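Local atomic coordinates of capsule biosynthesis protein CapD proenzyme (Bacillus anthracis, PDB entry 3G9K), a protein that cleaves the poly-gamma-D-glutamate capsule of the anthrax bacillus and forms the amide bond that links it to the meso-diaminopimelic acid side chain of the peptidoglycan. Residues T80-R85 / V218-P223; L245-K250 / K303-M308. One frame throughout, in Å; residues are numbered along the deposited sequence.

Contact 1. Residues T80-R85 / V218-P223; sequences TFIDYR and VEVRKP
Strands 79-83 and 219-228, the inner pair of the four-stranded antiparallel sheet in the N-terminal of the two chains of this gamma-glutamyltransferase-family (Ntn clan) enzyme, cut from one precursor, meet here with F81 opposite R221, I82 opposite V220 and D83 opposite E219. F81/R221 and D83/E219 are hydrogen-bonded pairs, each closed by two backbone bonds; the shortest runs from D83 N to E219 O (2.7 Å). I82/V220 between them is a non-hydrogen-bonded pair whose side chains lie side by side, I82 CD1 3.8 Å from V220 CG2, on the face where Y115 and Y110 of helix 104-115 pack. At the strand end I82 CG2 presses on V218 CG1 at 3.3 Å, tighter than ordinary van der Waals contact. The opposite face carries F81, D83, E219 and R221. With CG anti to the backbone N (chi1 -178°), both oxygens of the D83 carboxylate are engaged: OD1 accepts from R85 N in an Asx turn and forms a salt bridge with R55 of the partner chain, while OD2 faces R221. The guanidinium comes side-on, its plane 60° from the carboxylate; R221 NE and NH2 both bind D83 OD2, NE at 3.0 Å on the anti lone pair, NH2 at 2.9 Å from above the carboxylate plane.

Contact 2. Residues L245-K250 / K303-M308; sequences LLQMLK and KYISTM
Q247 reaches from helix 242-254 to the short helix 302-306 and, along one side chain, meets Y304 and I305 of that helix and M308 just after it. Q247 CB lies 4.1 Å from the selenium of M308, a selenomethionine. Q247 CG, anti to the backbone carbonyl carbon (chi1 -71°), touches both M308 SE and I305 CD1, the latter at 4.1 Å. The chain runs on extended and crosses the M308 side chain at about a right angle, Q247 CD 3.7 Å from M308 CE. At the tip the amide divides its neighbours: Q247 OE1 touches the same M308 methyl at 3.6 Å, while Q247 NE2 lies 3.6 Å from CE2 of Y304. The amide and ring planes are nearly parallel (7° apart), yet NE2 meets the ring obliquely. No hydrogen bond joins the two segments; NE2 instead donates to the backbone O of M299, and the Y304 hydroxyl is hydrogen-bonded to D281 of helix 264-284, so Q247 NE2 and the Y304 hydroxyl both have their partners outside the two segments.

K250, one turn further along, completes the apolar patch with its hydrocarbon part. Its CB meets I305 CG1 at 3.8 Å, and the two side chains cross at about a right angle. Bends at chi3 and chi4 then swing the ammonium group aside to D302, a salt bridge, and to the carbonyl O of N227. I305 meets both Q247 CG and K250 CB, from residues three apart on their helix. The arrangement is helix-against-helix packing near the C-terminal end of the modelled chain, where helix 302-306 and the M308 that follows it close over helices 242-254 and 264-284.

How the contacts relate
Both contacts are largely buried, but contact 1 lies about 12 Å from the centre of the chain and contact 2 about 26 Å, near its C-terminal end; their own centres are 23 Å apart and they do not touch. Contact 1 pairs two strands of the central sheet through backbone hydrogen bonds and a salt bridge, whereas contact 2 joins two helices by van der Waals contact, with no polar bond between its segments. Strand 219-228 ties them together: its start forms contact 1, and its later residues N227 and Y228 meet K250, L246 and L249. The partner chain reaches contact 1 with a salt bridge to D83, and near contact 2 packs on L245, M248 and L249, which do not touch 303-308.

Contact 1. Residues T80-R85 / V218-P223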
loop_
_atom_site.group_PDB
_atom_site.type_symbol
_atom_site.label_atom_id
_atom_site.label_comp_id
_atom_site.label_asym_id
_atom_site.label_seq_id
_atom_site.Cartn_x
_atom_site.Cartn_y
_atom_site.Cartn_z
ATOM N N THR A 80 13.811 6.627 7.277
ATOM C CA THR A 80 13.193 7.743 6.555
ATOM C C THR A 80 11.798 7.358 6.100
ATOM O O THR A 80 11.560 6.208 5.717
ATOM C CB THR A 80 13.965 8.103 5.263
ATOM O OG1 THR A 80 15.383 8.156 5.501
ATOM C CG2 THR A 80 13.492 9.453 4.728
ATOM N N PHE A 81 10.898 8.321 6.125
ATOM C CA PHE A 81 9.585 8.162 5.524
ATOM C C PHE A 81 9.370 9.270 4.482
ATOM O O PHE A 81 9.472 10.440 4.803
ATOM C CB PHE A 81 8.448 8.219 6.555
ATOM C CG PHE A 81 7.116 7.926 5.941
ATOM C CD1 PHE A 81 6.725 6.618 5.727
ATOM C CD2 PHE A 81 6.304 8.937 5.494
ATOM C CE1 PHE A 81 5.517 6.329 5.100
ATOM C CE2 PHE A 81 5.094 8.643 4.868
ATOM C CZ PHE A 81 4.711 7.329 4.694
ATOM N N ILE A 82 9.134 8.909 3.222
ATOM C CA ILE A 82 8.813 9.927 2.229
ATOM C C ILE A 82 7.292 9.935 1.916
ATOM O O ILE A 82 6.721 8.932 1.488
ATOM C CB ILE A 82 9.613 9.760 0.947
ATOM C CG1 ILE A 82 11.080 9.471 1.257
ATOM C CG2 ILE A 82 9.415 10.997 0.065
ATOM C CD1 ILE A 82 11.670 10.450 2.229
ATOM N N ASP A 83 6.669 11.077 2.170
ATOM C CA ASP A 83 5.259 11.310 1.955
ATOM C C ASP A 83 5.046 11.986 0.590
ATOM O O ASP A 83 5.320 13.182 0.430
ATOM C CB ASP A 83 4.719 12.202 3.089
ATOM C CG ASP A 83 3.205 12.468 2.968
ATOM O OD1 ASP A 83 2.624 12.274 1.875
ATOM O OD2 ASP A 83 2.565 12.817 3.979
ATOM N N TYR A 84 4.538 11.229 -0.386
ATOM C CA TYR A 84 4.179 11.786 -1.696
ATOM C C TYR A 84 2.670 11.586 -1.994
ATOM O O TYR A 84 2.236 11.336 -3.115
ATOM C CB TYR A 84 5.098 11.232 -2.803
ATOM C CG TYR A 84 5.290 9.707 -2.748
ATOM C CD1 TYR A 84 4.544 8.862 -3.540
ATOM C CD2 TYR A 84 6.211 9.140 -1.895
ATOM C CE1 TYR A 84 4.709 7.502 -3.469
ATOM C CE2 TYR A 84 6.370 7.794 -1.809
ATOM C CZ TYR A 84 5.634 6.966 -2.621
ATOM O OH TYR A 84 5.805 5.602 -2.509
ATOM N N ARG A 85 1.877 11.789 -0.954
ATOM C CA ARG A 85 0.471 11.768 -1.052
ATOM C C ARG A 85 0.030 13.028 -1.792
ATOM O O ARG A 85 0.687 14.078 -1.683
ATOM C CB ARG A 85 -0.093 11.724 0.364
ATOM C CG ARG A 85 -1.550 11.475 0.438
ATOM C CD ARG A 85 -1.931 10.920 1.820
ATOM N NE ARG A 85 -3.380 10.846 1.969
ATOM C CZ ARG A 85 -4.149 9.942 1.369
ATOM N NH1 ARG A 85 -3.633 9.020 0.557
ATOM N NH2 ARG A 85 -5.455 9.958 1.591
ATOM N N VAL A 218 6.927 17.211 -2.118
ATOM C CA VAL A 218 7.059 16.038 -1.238
ATOM C C VAL A 218 7.350 16.465 0.198
ATOM O O VAL A 218 7.913 17.531 0.407
ATOM C CB VAL A 218 8.195 15.118 -1.716
ATOM C CG1 VAL A 218 8.383 14.000 -0.771
ATOM C CG2 VAL A 218 7.874 14.579 -3.087
ATOM N N GLU A 219 6.942 15.656 1.162
ATOM C CA GLU A 219 7.368 15.848 2.561
ATOM C C GLU A 219 8.199 14.658 3.034
ATOM O O GLU A 219 7.832 13.493 2.778
ATOM C CB GLU A 219 6.156 16.070 3.446
ATOM C CG GLU A 219 5.322 17.299 3.029
ATOM C CD GLU A 219 6.048 18.649 3.268
ATOM O OE1 GLU A 219 6.969 18.683 4.103
ATOM O OE2 GLU A 219 5.724 19.665 2.597
ATOM N N VAL A 220 9.334 14.961 3.671
ATOM C CA VAL A 220 10.194 13.968 4.317
ATOM C C VAL A 220 9.836 14.019 5.790
ATOM O O VAL A 220 9.708 15.099 6.355
ATOM C CB VAL A 220 11.681 14.247 4.060
ATOM C CG1 VAL A 220 12.575 13.244 4.773
ATOM C CG2 VAL A 220 11.931 14.240 2.566
ATOM N N ARG A 221 9.559 12.846 6.372
ATOM C CA ARG A 221 9.042 12.754 7.734
ATOM C C ARG A 221 9.848 11.692 8.460
ATOM O O ARG A 221 10.480 10.846 7.828
ATOM C CB ARG A 221 7.558 12.405 7.749
ATOM C CG ARG A 221 6.662 13.309 6.917
ATOM C CD ARG A 221 5.183 13.029 7.216
ATOM N NE ARG A 221 4.264 13.654 6.260
ATOM C CZ ARG A 221 3.898 14.930 6.264
ATOM N NH1 ARG A 221 4.339 15.767 7.212
ATOM N NH2 ARG A 221 3.069 15.387 5.320
ATOM N N LYS A 222 9.881 11.799 9.783
ATOM C CA LYS A 222 10.508 10.781 10.624
ATOM C C LYS A 222 9.543 9.602 10.789
ATOM O O LYS A 222 8.386 9.804 11.081
ATOM C CB LYS A 222 10.847 11.350 12.012
ATOM C CG LYS A 222 12.328 11.690 12.192
ATOM C CD LYS A 222 13.234 10.427 12.080
ATOM C CE LYS A 222 14.324 10.627 11.003
ATOM N NZ LYS A 222 15.263 9.470 10.939
ATOM N N PRO A 223 10.005 8.381 10.578
ATOM C CA PRO A 223 9.070 7.284 10.911
ATOM C C PRO A 223 8.621 7.287 12.379
ATOM O O PRO A 223 9.375 7.717 13.249
ATOM C CB PRO A 223 9.879 6.043 10.588
ATOM C CG PRO A 223 10.883 6.502 9.547
ATOM C CD PRO A 223 11.269 7.874 10.015
#

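Contact 2. Residues L245-K250 / K303-M308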
loop_
_atom_site.group_PDB
_atom_site.type_symbol
_atom_site.label_atom_id
_atom_site.label_comp_id
_atom_site.label_asym_id
_atom_site.label_seq_id
_atom_site.Cartn_x
_atom_site.Cartn_y
_atom_site.Cartn_z
ATOM N N LEU A 245 -2.018 1.532 13.980
ATOM C CA LEU A 245 -1.639 0.124 13.851
ATOM C C LEU A 245 -0.813 -0.330 15.039
ATOM O O LEU A 245 -1.088 -1.379 15.624
ATOM C CB LEU A 245 -0.849 -0.090 12.552
ATOM C CG LEU A 245 -0.100 -1.410 12.401
ATOM C CD1 LEU A 245 -0.991 -2.639 12.630
ATOM C CD2 LEU A 245 0.545 -1.421 10.998
ATOM N N LEU A 246 0.169 0.481 15.430
ATOM C CA LEU A 246 1.050 0.128 16.546
ATOM C C LEU A 246 0.351 0.130 17.933
ATOM O O LEU A 246 0.626 -0.712 18.778
ATOM C CB LEU A 246 2.238 1.096 16.596
ATOM C CG LEU A 246 3.628 0.531 16.871
ATOM C CD1 LEU A 246 4.602 1.652 17.237
ATOM C CD2 LEU A 246 3.668 -0.625 17.829
ATOM N N GLN A 247 -0.504 1.113 18.164
ATOM C CA GLN A 247 -1.412 1.085 19.303
ATOM C C GLN A 247 -2.217 -0.223 19.402
ATOM O O GLN A 247 -2.290 -0.840 20.480
ATOM C CB GLN A 247 -2.394 2.260 19.222
ATOM C CG GLN A 247 -1.765 3.606 19.483
ATOM C CD GLN A 247 -2.728 4.760 19.257
ATOM O OE1 GLN A 247 -3.764 4.608 18.596
ATOM N NE2 GLN A 247 -2.395 5.938 19.833
HETATM N N MSE A 248 -2.806 -0.615 18.304
HETATM C CA MSE A 248 -3.578 -1.854 18.236
HETATM C C MSE A 248 -2.727 -3.102 18.493
HETATM O O MSE A 248 -3.161 -4.012 19.200
HETATM C CB MSE A 248 -4.308 -1.972 16.902
HETATM C CG MSE A 248 -5.511 -1.058 16.765
HETATM SE SE MSE A 248 -6.467 -1.224 15.110
HETATM C CE MSE A 248 -6.897 -3.100 15.147
ATOM N N LEU A 249 -1.539 -3.151 17.888
ATOM C CA LEU A 249 -0.609 -4.244 18.148
ATOM C C LEU A 249 -0.256 -4.296 19.638
ATOM O O LEU A 249 -0.261 -5.368 20.227
ATOM C CB LEU A 249 0.671 -4.097 17.322
ATOM C CG LEU A 249 0.556 -4.291 15.793
ATOM C CD1 LEU A 249 1.854 -3.850 15.128
ATOM C CD2 LEU A 249 0.208 -5.760 15.395
ATOM N N LYS A 250 0.069 -3.135 20.216
ATOM C CA LYS A 250 0.472 -3.055 21.622
ATOM C C LYS A 250 -0.697 -3.381 22.566
ATOM O O LYS A 250 -0.520 -4.146 23.524
ATOM C CB LYS A 250 1.094 -1.707 21.927
ATOM C CG LYS A 250 2.448 -1.503 21.279
ATOM C CD LYS A 250 3.046 -0.174 21.677
ATOM C CE LYS A 250 3.612 -0.229 23.106
ATOM N NZ LYS A 250 4.914 -0.952 23.217
ATOM N N LYS A 303 3.311 3.946 28.042
ATOM C CA LYS A 303 2.535 4.762 28.983
ATOM C C LYS A 303 1.285 5.352 28.340
ATOM O O LYS A 303 0.237 5.456 28.981
ATOM C CB LYS A 303 3.405 5.863 29.610
ATOM C CG LYS A 303 4.170 5.407 30.890
ATOM C CD LYS A 303 4.317 6.558 31.890
ATOM C CE LYS A 303 5.261 6.232 33.059
ATOM N NZ LYS A 303 5.141 7.235 34.174
ATOM N N TYR A 304 1.374 5.725 27.068
ATOM C CA TYR A 304 0.187 6.189 26.361
ATOM C C TYR A 304 -0.814 5.044 26.192
ATOM O O TYR A 304 -2.003 5.232 26.443
ATOM C CB TYR A 304 0.541 6.783 24.996
ATOM C CG TYR A 304 -0.618 7.501 24.344
ATOM C CD1 TYR A 304 -0.774 8.871 24.488
ATOM C CD2 TYR A 304 -1.571 6.807 23.613
ATOM C CE1 TYR A 304 -1.829 9.534 23.907
ATOM C CE2 TYR A 304 -2.634 7.455 23.035
ATOM C CZ TYR A 304 -2.764 8.823 23.181
ATOM O OH TYR A 304 -3.825 9.487 22.592
ATOM N N ILE A 305 -0.327 3.877 25.758
ATOM C CA ILE A 305 -1.171 2.676 25.612
ATOM C C ILE A 305 -1.835 2.311 26.962
ATOM O O ILE A 305 -3.008 1.922 26.994
ATOM C CB ILE A 305 -0.388 1.453 25.019
ATOM C CG1 ILE A 305 -0.393 1.485 23.475
ATOM C CG2 ILE A 305 -1.019 0.131 25.435
ATOM C CD1 ILE A 305 0.265 2.691 22.870
ATOM N N SER A 306 -1.074 2.447 28.056
ATOM C CA SER A 306 -1.589 2.288 29.441
ATOM C C SER A 306 -2.867 3.061 29.698
ATOM O O SER A 306 -3.804 2.541 30.316
ATOM C CB SER A 306 -0.568 2.788 30.468
ATOM O OG SER A 306 0.417 1.819 30.732
ATOM N N THR A 307 -2.914 4.295 29.238
ATOM C CA THR A 307 -4.054 5.176 29.478
ATOM C C THR A 307 -5.172 5.112 28.456
ATOM O O THR A 307 -6.103 5.869 28.517
ATOM C CB THR A 307 -3.591 6.626 29.601
ATOM O OG1 THR A 307 -2.950 7.026 28.402
ATOM C CG2 THR A 307 -2.593 6.738 30.674
HETATM N N MSE A 308 -5.115 4.282 27.502
HETATM C CA MSE A 308 -6.087 4.216 26.409
HETATM C C MSE A 308 -7.370 3.495 26.813
HETATM O O MSE A 308 -7.330 2.375 27.331
HETATM C CB MSE A 308 -5.471 3.548 25.176
HETATM C CG MSE A 308 -4.317 4.323 24.572
HETATM SE SE MSE A 308 -3.819 3.648 22.812
HETATM C CE MSE A 308 -5.363 4.270 21.848
#